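Local coordinates for Endonuclease/exonuclease/phosphatase domain-containing protein (Enterococcus faecalis, PDB 3L1W) that is of unknown function but belongs to the DNase I-like endonuclease/exonuclease/phosphatase family and may act as a 3'-5' RNA exonuclease, at residues M1-Y6 and D215-K220; Y193-T198 and A209-I214; T227-D232 and F243-E248. All blocks are in the same frame, centred on the assembly; numbering follows the deposited sequence. Where two conformers were deposited one is given.

Contact 1. Residues M1-Y6 and D215-K220. With SO4 (sulfate ion), chain G.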
HETATM    1  N   MSE A   1       4.316  15.112   1.959  1.00 18.46           N
HETATM    2  CA  MSE A   1       5.479  14.247   1.814  1.00 18.82           C
HETATM    3  C   MSE A   1       5.213  12.932   2.529  1.00 20.25           C
HETATM    4  O   MSE A   1       4.723  12.927   3.661  1.00 18.59           O
HETATM    5  CB  MSE A   1       6.730  14.914   2.401  1.00 16.91           C
HETATM    6  CG  MSE A   1       7.973  14.040   2.348  1.00 16.86           C
HETATM    7 SE   MSE A   1       9.609  14.946   2.915  0.60 22.55          SE
HETATM    8  CE  MSE A   1       9.078  15.419   4.718  1.00 23.74           C
ATOM      9  N   LYS A   2       5.533  11.823   1.870  1.00 18.35           N
ATOM     10  CA  LYS A   2       5.468  10.517   2.502  1.00 15.33           C
ATOM     11  C   LYS A   2       6.837  10.068   3.009  1.00 15.69           C
ATOM     12  O   LYS A   2       7.844  10.154   2.301  1.00 17.26           O
ATOM     13  CB  LYS A   2       4.856   9.472   1.558  1.00 21.08           C
ATOM     14  CG  LYS A   2       3.398   9.776   1.230  1.00 30.69           C
ATOM     15  CD  LYS A   2       2.642   8.566   0.697  1.00 44.92           C
ATOM     16  CE  LYS A   2       2.228   7.617   1.819  1.00 49.38           C
ATOM     17  NZ  LYS A   2       1.145   6.671   1.392  1.00 53.63           N
ATOM     18  N   ILE A   3       6.853   9.612   4.253  1.00 14.88           N
ATOM     19  CA  ILE A   3       8.074   9.202   4.923  1.00 15.63           C
ATOM     20  C   ILE A   3       7.799   7.888   5.628  1.00 16.73           C
ATOM     21  O   ILE A   3       6.650   7.569   5.939  1.00 16.19           O
ATOM     22  CB  ILE A   3       8.498  10.242   5.977  1.00 18.05           C
ATOM     23  CG1 ILE A   3       7.411  10.374   7.061  1.00 16.60           C
ATOM     24  CG2 ILE A   3       8.766  11.604   5.305  1.00 15.69           C
ATOM     25  CD1 ILE A   3       7.721  11.372   8.167  1.00 18.16           C
ATOM     26  N   ALA A   4       8.843   7.120   5.904  1.00 12.93           N
ATOM     27  CA  ALA A   4       8.631   5.828   6.560  1.00 11.90           C
ATOM     28  C   ALA A   4       9.841   5.426   7.383  1.00 15.37           C
ATOM     29  O   ALA A   4      10.939   5.961   7.209  1.00 15.47           O
ATOM     30  CB  ALA A   4       8.345   4.754   5.518  1.00 14.30           C
ATOM     31  N   THR A   5       9.628   4.474   8.280  1.00 14.37           N
ATOM     32  CA  THR A   5      10.723   3.830   8.982  1.00 15.21           C
ATOM     33  C   THR A   5      10.494   2.320   8.893  1.00 17.18           C
ATOM     34  O   THR A   5       9.360   1.848   8.929  1.00 14.73           O
ATOM     35  CB  THR A   5      10.848   4.323  10.445  1.00 12.90           C
ATOM     36  OG1 THR A   5      11.901   3.610  11.111  1.00 14.13           O
ATOM     37  CG2 THR A   5       9.540   4.122  11.214  1.00 16.74           C
ATOM     38  N   TYR A   6      11.575   1.561   8.755  1.00 12.09           N
ATOM     39  CA  TYR A   6      11.443   0.120   8.548  1.00 11.97           C
ATOM     40  C   TYR A   6      12.673  -0.575   9.109  1.00 13.58           C
ATOM     41  O   TYR A   6      13.796  -0.378   8.617  1.00 13.78           O
ATOM     42  CB  TYR A   6      11.313  -0.151   7.045  1.00 13.05           C
ATOM     43  CG  TYR A   6      10.868  -1.542   6.624  1.00 12.77           C
ATOM     44  CD1 TYR A   6      10.266  -2.426   7.522  1.00 13.66           C
ATOM     45  CD2 TYR A   6      11.031  -1.961   5.303  1.00 14.69           C
ATOM     46  CE1 TYR A   6       9.842  -3.686   7.108  1.00 14.34           C
ATOM     47  CE2 TYR A   6      10.611  -3.207   4.886  1.00 13.83           C
ATOM     48  CZ  TYR A   6      10.023  -4.069   5.785  1.00 13.69           C
ATOM     49  OH  TYR A   6       9.622  -5.318   5.338  1.00 15.31           O
ATOM     50  N   ASP A 215       8.100   0.670  17.133  1.00 15.44           N
ATOM     51  CA  ASP A 215       8.560   1.608  16.102  1.00 15.07           C
ATOM     52  C   ASP A 215       7.671   2.835  16.120  1.00 16.10           C
ATOM     53  O   ASP A 215       6.465   2.709  16.300  1.00 18.45           O
ATOM     54  CB  ASP A 215       8.493   0.954  14.726  1.00 15.35           C
ATOM     55  CG  ASP A 215       9.342  -0.289  14.644  1.00 22.14           C
ATOM     56  OD1 ASP A 215      10.576  -0.153  14.608  1.00 20.00           O
ATOM     57  OD2 ASP A 215       8.777  -1.402  14.632  1.00 22.48           O
ATOM     58  N   TYR A 216       8.268   4.010  15.920  1.00 14.13           N
ATOM     59  CA  TYR A 216       7.574   5.287  16.052  1.00 14.94           C
ATOM     60  C   TYR A 216       8.033   6.309  15.030  1.00 13.32           C
ATOM     61  O   TYR A 216       9.191   6.307  14.597  1.00 15.95           O
ATOM     62  CB  TYR A 216       7.806   5.881  17.448  1.00 14.17           C
ATOM     63  CG  TYR A 216       7.174   5.071  18.550  1.00 15.70           C
ATOM     64  CD1 TYR A 216       5.953   5.445  19.099  1.00 19.45           C
ATOM     65  CD2 TYR A 216       7.782   3.917  19.020  1.00 17.18           C
ATOM     66  CE1 TYR A 216       5.360   4.689  20.099  1.00 18.56           C
ATOM     67  CE2 TYR A 216       7.193   3.150  20.003  1.00 16.33           C
ATOM     68  CZ  TYR A 216       5.991   3.542  20.542  1.00 16.43           C
ATOM     69  OH  TYR A 216       5.415   2.784  21.528  1.00 16.23           O
ATOM     70  N   ILE A 217       7.111   7.195  14.663  1.00 13.43           N
ATOM     71  CA  ILE A 217       7.449   8.387  13.911  1.00 13.75           C
ATOM     72  C   ILE A 217       7.009   9.576  14.750  1.00 14.72           C
ATOM     73  O   ILE A 217       5.816   9.865  14.866  1.00 16.27           O
ATOM     74  CB  ILE A 217       6.779   8.405  12.521  1.00 16.00           C
ATOM     75  CG1 ILE A 217       7.299   7.244  11.672  1.00 16.81           C
ATOM     76  CG2 ILE A 217       7.023   9.740  11.817  1.00 16.20           C
ATOM     77  CD1 ILE A 217       6.646   7.179  10.266  1.00 16.58           C
ATOM     78  N   TYR A 218       7.986  10.241  15.357  1.00 15.81           N
ATOM     79  CA  TYR A 218       7.734  11.419  16.185  1.00 13.10           C
ATOM     80  C   TYR A 218       8.000  12.676  15.369  1.00 16.72           C
ATOM     81  O   TYR A 218       8.971  12.739  14.604  1.00 17.85           O
ATOM     82  CB  TYR A 218       8.635  11.402  17.432  1.00 12.84           C
ATOM     83  CG  TYR A 218       8.052  10.645  18.607  1.00 15.92           C
ATOM     84  CD1 TYR A 218       7.100  11.237  19.423  1.00 16.32           C
ATOM     85  CD2 TYR A 218       8.481   9.356  18.921  1.00 16.93           C
ATOM     86  CE1 TYR A 218       6.564  10.562  20.512  1.00 21.14           C
ATOM     87  CE2 TYR A 218       7.956   8.665  20.014  1.00 15.49           C
ATOM     88  CZ  TYR A 218       6.997   9.280  20.804  1.00 18.33           C
ATOM     89  OH  TYR A 218       6.466   8.626  21.888  1.00 18.56           O
ATOM     90  N   VAL A 219       7.151  13.683  15.538  1.00 15.39           N
ATOM     91  CA  VAL A 219       7.267  14.891  14.733  1.00 15.50           C
ATOM     92  C   VAL A 219       7.354  16.157  15.569  1.00 18.66           C
ATOM     93  O   VAL A 219       6.758  16.257  16.646  1.00 20.19           O
ATOM     94  CB  VAL A 219       6.099  15.009  13.721  1.00 18.61           C
ATOM     95  CG1 VAL A 219       6.065  13.786  12.798  1.00 19.00           C
ATOM     96  CG2 VAL A 219       4.770  15.170  14.439  1.00 18.42           C
ATOM     97  N   LYS A 220       8.124  17.115  15.065  1.00 17.86           N
ATOM     98  CA  LYS A 220       8.157  18.465  15.616  1.00 19.14           C
ATOM     99  C   LYS A 220       8.151  19.437  14.450  1.00 23.21           C
ATOM    100  O   LYS A 220       9.045  19.404  13.605  1.00 22.90           O
ATOM    101  CB  LYS A 220       9.399  18.687  16.487  1.00 22.49           C
ATOM    102  CG  LYS A 220       9.672  20.160  16.841  1.00 27.85           C
ATOM    103  CD  LYS A 220      11.103  20.331  17.303  1.00 29.73           C
ATOM    104  CE  LYS A 220      11.538  21.790  17.333  1.00 38.71           C
ATOM    105  NZ  LYS A 220      11.836  22.318  15.973  1.00 32.37           N
TER
HETATM  106  S   SO4 G 258       5.883  11.462  -1.773  0.90 31.00           S
HETATM  107  O1  SO4 G 258       6.224  10.056  -1.999  0.90 31.69           O
HETATM  108  O2  SO4 G 258       6.222  12.210  -2.979  0.90 31.10           O
HETATM  109  O3  SO4 G 258       4.454  11.582  -1.506  0.90 31.63           O
HETATM  110  O4  SO4 G 258       6.655  11.988  -0.649  0.90 23.44           O
HETATM  111  O   HOH W   1      11.355   1.139  12.271  1.00 16.43           O
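I3, T5 and I217 mesh between two strands whose axes pass 7.8 Å apart at 143°, a spacing at which side chains, not backbones, make the contact. Just ahead of them the backbone N of K2 donates a straight bond (169°) to O4 of a sulfate ion, 2.8 Å away, which S37 and K82 also hold. I3 points toward the other strand, and its δ end, reached through a fully extended second torsion, lays CD1 obliquely across I217 at 4.1 Å from CG2. A4 turns its methyl away, so the CD1 end of I217 meets the backbone at its CA. T5 faces inward again and divides its two branches. CG2 slides past I217, 3.9 Å from CG1, while OG1, anti to the backbone N (chi1 177°), is directed at a single water between the strands. It donates to this water at 2.8 Å, and the water in turn donates to OD1 of D215; Q42 also bonds OG1. A threonine thus offers methyl to the core and hydroxyl to the polar end. D215 uses its other oxygen, OD2, for H242, consistent with the Asp-His pair of DNase I-like relatives. I217 also touches M164 and L245. This is the packing of two sheets expected of the DNase I-like α/β sandwich.

Contact 2. Residues Y193-T198 and A209-I214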
ATOM      1  N   TYR A 193      -3.972   3.843   9.555  1.00 17.37           N
ATOM      2  CA  TYR A 193      -4.415   2.681   8.792  1.00 17.24           C
ATOM      3  C   TYR A 193      -3.551   1.496   9.183  1.00 16.43           C
ATOM      4  O   TYR A 193      -2.333   1.625   9.297  1.00 17.63           O
ATOM      5  CB  TYR A 193      -4.299   2.961   7.285  1.00 15.85           C
ATOM      6  CG  TYR A 193      -4.753   1.814   6.403  1.00 18.00           C
ATOM      7  CD1 TYR A 193      -6.075   1.395   6.410  1.00 20.40           C
ATOM      8  CD2 TYR A 193      -3.859   1.161   5.555  1.00 18.73           C
ATOM      9  CE1 TYR A 193      -6.503   0.352   5.606  1.00 17.50           C
ATOM     10  CE2 TYR A 193      -4.272   0.107   4.746  1.00 19.30           C
ATOM     11  CZ  TYR A 193      -5.597  -0.289   4.773  1.00 17.15           C
ATOM     12  OH  TYR A 193      -6.038  -1.335   3.994  1.00 17.76           O
ATOM     13  N   GLY A 194      -4.176   0.344   9.407  1.00 17.79           N
ATOM     14  CA  GLY A 194      -3.443  -0.837   9.814  1.00 16.93           C
ATOM     15  C   GLY A 194      -3.311  -0.944  11.323  1.00 17.80           C
ATOM     16  O   GLY A 194      -3.898  -0.159  12.075  1.00 19.55           O
ATOM     17  N   PRO A 195      -2.531  -1.922  11.785  1.00 18.41           N
ATOM     18  CA  PRO A 195      -2.387  -2.114  13.231  1.00 19.94           C
ATOM     19  C   PRO A 195      -1.598  -0.974  13.876  1.00 16.54           C
ATOM     20  O   PRO A 195      -0.739  -0.375  13.224  1.00 17.31           O
ATOM     21  CB  PRO A 195      -1.615  -3.433  13.327  1.00 17.41           C
ATOM     22  CG  PRO A 195      -0.821  -3.500  12.061  1.00 17.40           C
ATOM     23  CD  PRO A 195      -1.699  -2.855  11.002  1.00 16.99           C
ATOM     24  N   ARG A 196      -1.878  -0.675  15.145  1.00 17.42           N
ATOM     25  CA  ARG A 196      -1.100   0.341  15.849  1.00 17.51           C
ATOM     26  C   ARG A 196       0.285  -0.186  16.238  1.00 20.12           C
ATOM     27  O   ARG A 196       1.233   0.585  16.356  1.00 20.05           O
ATOM     28  CB  ARG A 196      -1.866   0.870  17.069  1.00 24.13           C
ATOM     29  CG  ARG A 196      -3.092   1.704  16.700  1.00 27.37           C
ATOM     30  CD  ARG A 196      -3.893   2.154  17.933  1.00 27.89           C
ATOM     31  NE  ARG A 196      -3.096   2.953  18.863  1.00 27.06           N
ATOM     32  CZ  ARG A 196      -2.877   4.260  18.740  1.00 29.42           C
ATOM     33  NH1 ARG A 196      -3.389   4.933  17.718  1.00 29.84           N
ATOM     34  NH2 ARG A 196      -2.140   4.897  19.641  1.00 25.93           N
ATOM     35  N   GLY A 197       0.389  -1.499  16.425  1.00 16.41           N
ATOM     36  CA  GLY A 197       1.662  -2.140  16.702  1.00 18.37           C
ATOM     37  C   GLY A 197       2.406  -2.497  15.429  1.00 16.42           C
ATOM     38  O   GLY A 197       1.818  -2.537  14.342  1.00 18.13           O
ATOM     39  N   THR A 198       3.702  -2.775  15.572  1.00 17.60           N
ATOM     40  CA  THR A 198       4.594  -2.875  14.432  1.00 19.59           C
ATOM     41  C   THR A 198       5.468  -4.129  14.433  1.00 21.31           C
ATOM     42  O   THR A 198       6.040  -4.481  13.411  1.00 31.21           O
ATOM     43  CB  THR A 198       5.527  -1.641  14.399  1.00 22.91           C
ATOM     44  OG1 THR A 198       6.337  -1.623  15.577  1.00 25.94           O
ATOM     45  CG2 THR A 198       4.696  -0.352  14.378  1.00 30.32           C
ATOM     46  N   ALA A 209      -3.675  -7.476  18.536  1.00 20.45           N
ATOM     47  CA  ALA A 209      -3.584  -7.060  19.929  1.00 21.06           C
ATOM     48  C   ALA A 209      -2.258  -7.507  20.553  1.00 23.18           C
ATOM     49  O   ALA A 209      -1.824  -6.958  21.568  1.00 24.03           O
ATOM     50  CB  ALA A 209      -4.757  -7.598  20.720  1.00 24.01           C
ATOM     51  N   GLU A 210      -1.612  -8.487  19.925  1.00 22.47           N
ATOM     52  CA  GLU A 210      -0.345  -9.035  20.418  1.00 24.06           C
ATOM     53  C   GLU A 210       0.900  -8.449  19.750  1.00 23.05           C
ATOM     54  O   GLU A 210       2.027  -8.799  20.104  1.00 24.51           O
ATOM     55  CB  GLU A 210      -0.344 -10.557  20.272  1.00 23.08           C
ATOM     56  CG  GLU A 210      -1.352 -11.246  21.186  1.00 23.96           C
ATOM     57  CD  GLU A 210      -1.483 -12.734  20.917  1.00 31.63           C
ATOM     58  OE1 GLU A 210      -0.491 -13.367  20.510  1.00 36.36           O
ATOM     59  OE2 GLU A 210      -2.588 -13.273  21.116  1.00 35.92           O
ATOM     60  N   LEU A 211       0.711  -7.564  18.783  1.00 17.48           N
ATOM     61  CA  LEU A 211       1.862  -6.880  18.195  1.00 17.17           C
ATOM     62  C   LEU A 211       2.523  -6.005  19.255  1.00 26.69           C
ATOM     63  O   LEU A 211       1.849  -5.473  20.133  1.00 32.75           O
ATOM     64  CB  LEU A 211       1.423  -6.009  17.032  1.00 17.22           C
ATOM     65  CG  LEU A 211       0.790  -6.797  15.889  1.00 17.94           C
ATOM     66  CD1 LEU A 211       0.070  -5.859  14.939  1.00 19.48           C
ATOM     67  CD2 LEU A 211       1.859  -7.602  15.153  1.00 21.27           C
ATOM     68  N   GLU A 212       3.845  -5.877  19.194  1.00 21.32           N
ATOM     69  CA  GLU A 212       4.529  -4.907  20.038  1.00 22.65           C
ATOM     70  C   GLU A 212       4.583  -3.555  19.329  1.00 19.11           C
ATOM     71  O   GLU A 212       4.831  -3.485  18.128  1.00 21.33           O
ATOM     72  CB  GLU A 212       5.943  -5.395  20.373  1.00 24.38           C
ATOM     73  CG  GLU A 212       5.958  -6.731  21.107  1.00 29.45           C
ATOM     74  CD  GLU A 212       7.355  -7.170  21.499  1.00 37.08           C
ATOM     75  OE1 GLU A 212       8.239  -6.300  21.634  1.00 32.05           O
ATOM     76  OE2 GLU A 212       7.572  -8.388  21.662  1.00 40.03           O
ATOM     77  N   GLU A 213       4.327  -2.487  20.076  1.00 18.17           N
ATOM     78  CA  GLU A 213       4.414  -1.132  19.540  0.50 17.17           C
ATOM     79  C   GLU A 213       5.778  -0.554  19.882  1.00 17.93           C
ATOM     80  O   GLU A 213       5.949   0.115  20.911  1.00 17.91           O
ATOM     81  CB  GLU A 213       3.319  -0.241  20.133  0.50 19.96           C
ATOM     82  CG  GLU A 213       1.912  -0.691  19.804  0.50 22.13           C
ATOM     83  CD  GLU A 213       0.850   0.053  20.592  0.50 21.56           C
ATOM     84  OE1 GLU A 213       1.192   0.993  21.343  0.50 19.10           O
ATOM     85  OE2 GLU A 213      -0.334  -0.317  20.463  0.50 21.83           O
ATOM     86  N   ILE A 214       6.759  -0.817  19.027  1.00 16.36           N
ATOM     87  CA  ILE A 214       8.119  -0.386  19.338  1.00 13.84           C
ATOM     88  C   ILE A 214       8.733   0.562  18.300  1.00 14.17           C
ATOM     89  O   ILE A 214       9.742   1.207  18.577  1.00 17.40           O
ATOM     90  CB  ILE A 214       9.067  -1.586  19.602  1.00 16.70           C
ATOM     91  CG1 ILE A 214       9.134  -2.532  18.394  1.00 16.99           C
ATOM     92  CG2 ILE A 214       8.642  -2.331  20.882  1.00 17.47           C
ATOM     93  CD1 ILE A 214      10.119  -3.699  18.604  1.00 16.59           C
TER
HETATM   94  O   HOH W   2      -2.734   0.508  20.846  1.00 32.05           O
HETATM   95  O   HOH W   3      -0.894   3.242  21.693  1.00 44.25           O
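The carbonyl O of E212 takes the backbone N-H of T198 at 2.9 Å, nearly straight at hydrogen (170°) though tilted 33° from the carbonyl plane; the N of I214 adds a weak bond to the same oxygen. This pins one loop against the other where G197 faces E213. Having no side chain, G197 allows the close approach: CG of E213 comes to 3.4 Å from its CA, and CB of L211 lies against the same atom at 3.9 Å. With its CG anti to the carbonyl carbon (chi1 -62°), L211 then reaches along the loop and sets CD1 on the ring of P195, 3.4 Å from CB, tighter than ordinary van der Waals contact. The rigid, puckered proline ring and the branched leucine cross obliquely as the apolar part of the contact. Toward the exposed side R196 and E213 carry opposite charges that probably attract, NE lying 4.6 Å from OE2. In one of its two conformers E213 meets R196 through two waters, a link that is therefore doubtful; both waters sit in the guanidinium plane at its edge, and NH2 also bonds N188. Both segments belong to the long connection between strands 191-193 and 215-220. P195 O accepts bonds from S229 of strand 222-229 and from H192, while Y193 stacks on F33 of the second subunit, so this connection lies beside the sheet edge and the dimer interface.

Contact 3. Residues T227-D232 and F243-E248. With FMT (formic acid), chain T.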
ATOM      1  N   THR A 227      -1.190   8.225   8.984  1.00 16.88           N
ATOM      2  CA  THR A 227      -0.118   7.287   9.270  1.00 16.31           C
ATOM      3  C   THR A 227      -0.622   5.893   8.924  1.00 15.64           C
ATOM      4  O   THR A 227      -1.829   5.681   8.807  1.00 18.16           O
ATOM      5  CB  THR A 227       0.312   7.321  10.751  1.00 15.65           C
ATOM      6  OG1 THR A 227      -0.831   7.105  11.587  1.00 17.54           O
ATOM      7  CG2 THR A 227       0.933   8.681  11.109  1.00 16.92           C
ATOM      8  N   ALA A 228       0.302   4.954   8.751  1.00 14.76           N
ATOM      9  CA  ALA A 228      -0.079   3.562   8.492  1.00 16.01           C
ATOM     10  C   ALA A 228       1.006   2.585   8.907  1.00 16.89           C
ATOM     11  O   ALA A 228       2.199   2.892   8.831  1.00 18.66           O
ATOM     12  CB  ALA A 228      -0.416   3.362   7.008  1.00 15.64           C
ATOM     13  N   SER A 229       0.585   1.400   9.340  1.00 14.83           N
ATOM     14  CA  SER A 229       1.490   0.265   9.505  1.00 15.83           C
ATOM     15  C   SER A 229       1.203  -0.668   8.336  1.00 14.91           C
ATOM     16  O   SER A 229       0.052  -1.058   8.128  1.00 17.21           O
ATOM     17  CB  SER A 229       1.224  -0.461  10.823  1.00 16.81           C
ATOM     18  OG  SER A 229       1.592   0.345  11.933  1.00 18.28           O
ATOM     19  N   LEU A 230       2.237  -1.036   7.582  1.00 14.77           N
ATOM     20  CA  LEU A 230       2.040  -1.739   6.310  1.00 14.08           C
ATOM     21  C   LEU A 230       2.200  -3.250   6.479  1.00 14.46           C
ATOM     22  O   LEU A 230       3.252  -3.725   6.884  1.00 14.81           O
ATOM     23  CB  LEU A 230       3.047  -1.213   5.277  1.00 16.25           C
ATOM     24  CG  LEU A 230       2.985   0.310   5.092  1.00 16.48           C
ATOM     25  CD1 LEU A 230       4.051   0.788   4.119  1.00 16.38           C
ATOM     26  CD2 LEU A 230       1.586   0.736   4.612  1.00 15.10           C
ATOM     27  N   THR A 231       1.142  -4.002   6.180  1.00 16.45           N
ATOM     28  CA  THR A 231       1.126  -5.445   6.442  1.00 12.63           C
ATOM     29  C   THR A 231       1.454  -6.294   5.214  1.00 15.75           C
ATOM     30  O   THR A 231       1.093  -7.473   5.148  1.00 17.01           O
ATOM     31  CB  THR A 231      -0.235  -5.902   7.047  1.00 18.38           C
ATOM     32  OG1 THR A 231      -1.289  -5.642   6.117  1.00 21.06           O
ATOM     33  CG2 THR A 231      -0.521  -5.139   8.353  1.00 21.01           C
ATOM     34  N   ASP A 232       2.141  -5.692   4.245  1.00 17.60           N
ATOM     35  CA  ASP A 232       2.581  -6.415   3.048  1.00 19.03           C
ATOM     36  C   ASP A 232       3.187  -7.761   3.417  1.00 18.50           C
ATOM     37  O   ASP A 232       4.004  -7.862   4.344  1.00 17.44           O
ATOM     38  CB  ASP A 232       3.654  -5.623   2.302  1.00 18.06           C
ATOM     39  CG  ASP A 232       3.199  -4.244   1.889  1.00 21.85           C
ATOM     40  OD1 ASP A 232       2.476  -3.583   2.669  1.00 21.65           O
ATOM     41  OD2 ASP A 232       3.593  -3.807   0.785  1.00 19.35           O
ATOM     42  N   PHE A 243       6.635  -4.525  10.749  1.00 15.42           N
ATOM     43  CA  PHE A 243       5.971  -3.853   9.626  1.00 13.98           C
ATOM     44  C   PHE A 243       6.639  -2.500   9.420  1.00 15.04           C
ATOM     45  O   PHE A 243       7.028  -1.850  10.388  1.00 17.44           O
ATOM     46  CB  PHE A 243       4.498  -3.575   9.948  1.00 14.93           C
ATOM     47  CG  PHE A 243       3.673  -4.804  10.174  1.00 17.33           C
ATOM     48  CD1 PHE A 243       3.802  -5.897   9.333  1.00 16.48           C
ATOM     49  CD2 PHE A 243       2.740  -4.855  11.207  1.00 19.21           C
ATOM     50  CE1 PHE A 243       3.022  -7.037   9.526  1.00 17.96           C
ATOM     51  CE2 PHE A 243       1.950  -5.986  11.401  1.00 17.90           C
ATOM     52  CZ  PHE A 243       2.094  -7.078  10.564  1.00 18.97           C
ATOM     53  N   PRO A 244       6.748  -2.050   8.158  1.00 15.24           N
ATOM     54  CA  PRO A 244       7.080  -0.636   7.958  1.00 13.85           C
ATOM     55  C   PRO A 244       6.003   0.249   8.577  1.00 14.97           C
ATOM     56  O   PRO A 244       4.812  -0.117   8.638  1.00 14.32           O
ATOM     57  CB  PRO A 244       7.048  -0.468   6.425  1.00 13.52           C
ATOM     58  CG  PRO A 244       7.140  -1.870   5.871  1.00 14.47           C
ATOM     59  CD  PRO A 244       6.495  -2.756   6.896  1.00 15.67           C
ATOM     60  N   LEU A 245       6.421   1.432   9.008  1.00 14.16           N
ATOM     61  CA  LEU A 245       5.515   2.427   9.551  1.00 13.39           C
ATOM     62  C   LEU A 245       5.695   3.648   8.678  1.00 19.90           C
ATOM     63  O   LEU A 245       6.823   4.103   8.476  1.00 16.97           O
ATOM     64  CB  LEU A 245       5.913   2.758  10.998  1.00 14.60           C
ATOM     65  CG  LEU A 245       5.187   3.877  11.737  1.00 18.07           C
ATOM     66  CD1 LEU A 245       3.688   3.605  11.789  1.00 24.38           C
ATOM     67  CD2 LEU A 245       5.770   4.012  13.162  1.00 17.13           C
ATOM     68  N   GLU A 246       4.602   4.165   8.135  1.00 15.37           N
ATOM     69  CA  GLU A 246       4.694   5.350   7.300  1.00 13.94           C
ATOM     70  C   GLU A 246       3.838   6.514   7.798  1.00 15.54           C
ATOM     71  O   GLU A 246       2.914   6.333   8.596  1.00 17.05           O
ATOM     72  CB  GLU A 246       4.374   5.011   5.842  1.00 20.12           C
ATOM     73  CG  GLU A 246       2.919   4.697   5.569  1.00 22.44           C
ATOM     74  CD  GLU A 246       2.579   4.783   4.081  1.00 23.21           C
ATOM     75  OE1 GLU A 246       3.362   4.289   3.241  1.00 16.38           O
ATOM     76  OE2 GLU A 246       1.525   5.357   3.750  1.00 25.02           O
ATOM     77  N   ALA A 247       4.199   7.718   7.370  1.00 15.27           N
ATOM     78  CA  ALA A 247       3.405   8.905   7.663  1.00 14.68           C
ATOM     79  C   ALA A 247       3.353   9.798   6.437  1.00 16.01           C
ATOM     80  O   ALA A 247       4.275   9.816   5.623  1.00 17.72           O
ATOM     81  CB  ALA A 247       3.992   9.676   8.847  1.00 17.26           C
ATOM     82  N   GLU A 248       2.263  10.535   6.306  1.00 17.02           N
ATOM     83  CA  GLU A 248       2.202  11.629   5.354  1.00 17.63           C
ATOM     84  C   GLU A 248       2.216  12.932   6.156  1.00 18.45           C
ATOM     85  O   GLU A 248       1.397  13.119   7.060  1.00 18.21           O
ATOM     86  CB  GLU A 248       0.946  11.532   4.494  1.00 20.71           C
ATOM     87  CG  GLU A 248       0.963  12.516   3.348  1.00 23.30           C
ATOM     88  CD  GLU A 248      -0.315  12.523   2.542  1.00 33.31           C
ATOM     89  OE1 GLU A 248      -1.167  11.638   2.757  1.00 34.23           O
ATOM     90  OE2 GLU A 248      -0.461  13.425   1.693  1.00 42.32           O
TER
HETATM   91  C   FMT T 264      -4.041  -3.195   6.478  0.80 31.22           C
HETATM   92  O1  FMT T 264      -4.717  -2.900   7.464  0.80 33.63           O
HETATM   93  O2  FMT T 264      -3.367  -4.225   6.372  0.80 30.06           O
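A228 and E246 form the tight centre of this contact, a hydrogen-bonded antiparallel pair. E246 N donates to A228 O at 2.8 Å and nearly straight (172°), whereas A228 N meets E246 O from above the carbonyl plane at 3.0 Å. The alanine is small enough for CG of E246 to rest 3.9 Å from its CB; beyond CG the glutamate runs extended to a salt bridge with K2 and a hydrogen bond from W36, which would compensate its buried charge. On the other face of the sheet the CD1 methyl of L245 swings in to 3.4 Å from A228 O, and the methyls of T227 and A247 meet. One further bond, L230 N to P244 O, carries the pairing past the regular strand, and there L230 crosses P244 at about a right angle, with CD1 laid on the proline CB. Packing becomes looser at T231, which is partly exposed. With OG1 between the backbone N and the carbonyl carbon (chi1 62°), CG2 lies anti to the carbonyl carbon and hangs over one face of the F243 ring as a CH-pi contact, 4.0 Å from the centroid, while OG1 turns out to a formic acid molecule that also takes the backbone N of S233 of the second subunit. Strand 222-229 lies between strand 191-193 and strand 245-251, the latter bordered in turn by strand 2-7; L30 of helix 20-34 covers P244.

Contact 1 joins the two sheets face to face, while contact 3 runs within one of them; their centres lie 9 Å apart because strands 2-7 and 245-251 are neighbours. T5 N and L245 O lie 2.8 Å apart between them, and K2 NZ reaches E246 OE2 at 2.7 Å. Contact 2 is tied to both: T198 OG1 sits 2.6 Å from D215 OD2 of contact 1, and T198 O 2.7 Å from F243 N of contact 3. F243 stands next to the H242-D215 pair, and one end of each contact lies near this pair, consistent with the active-site end of the fold in DNase I-like relatives.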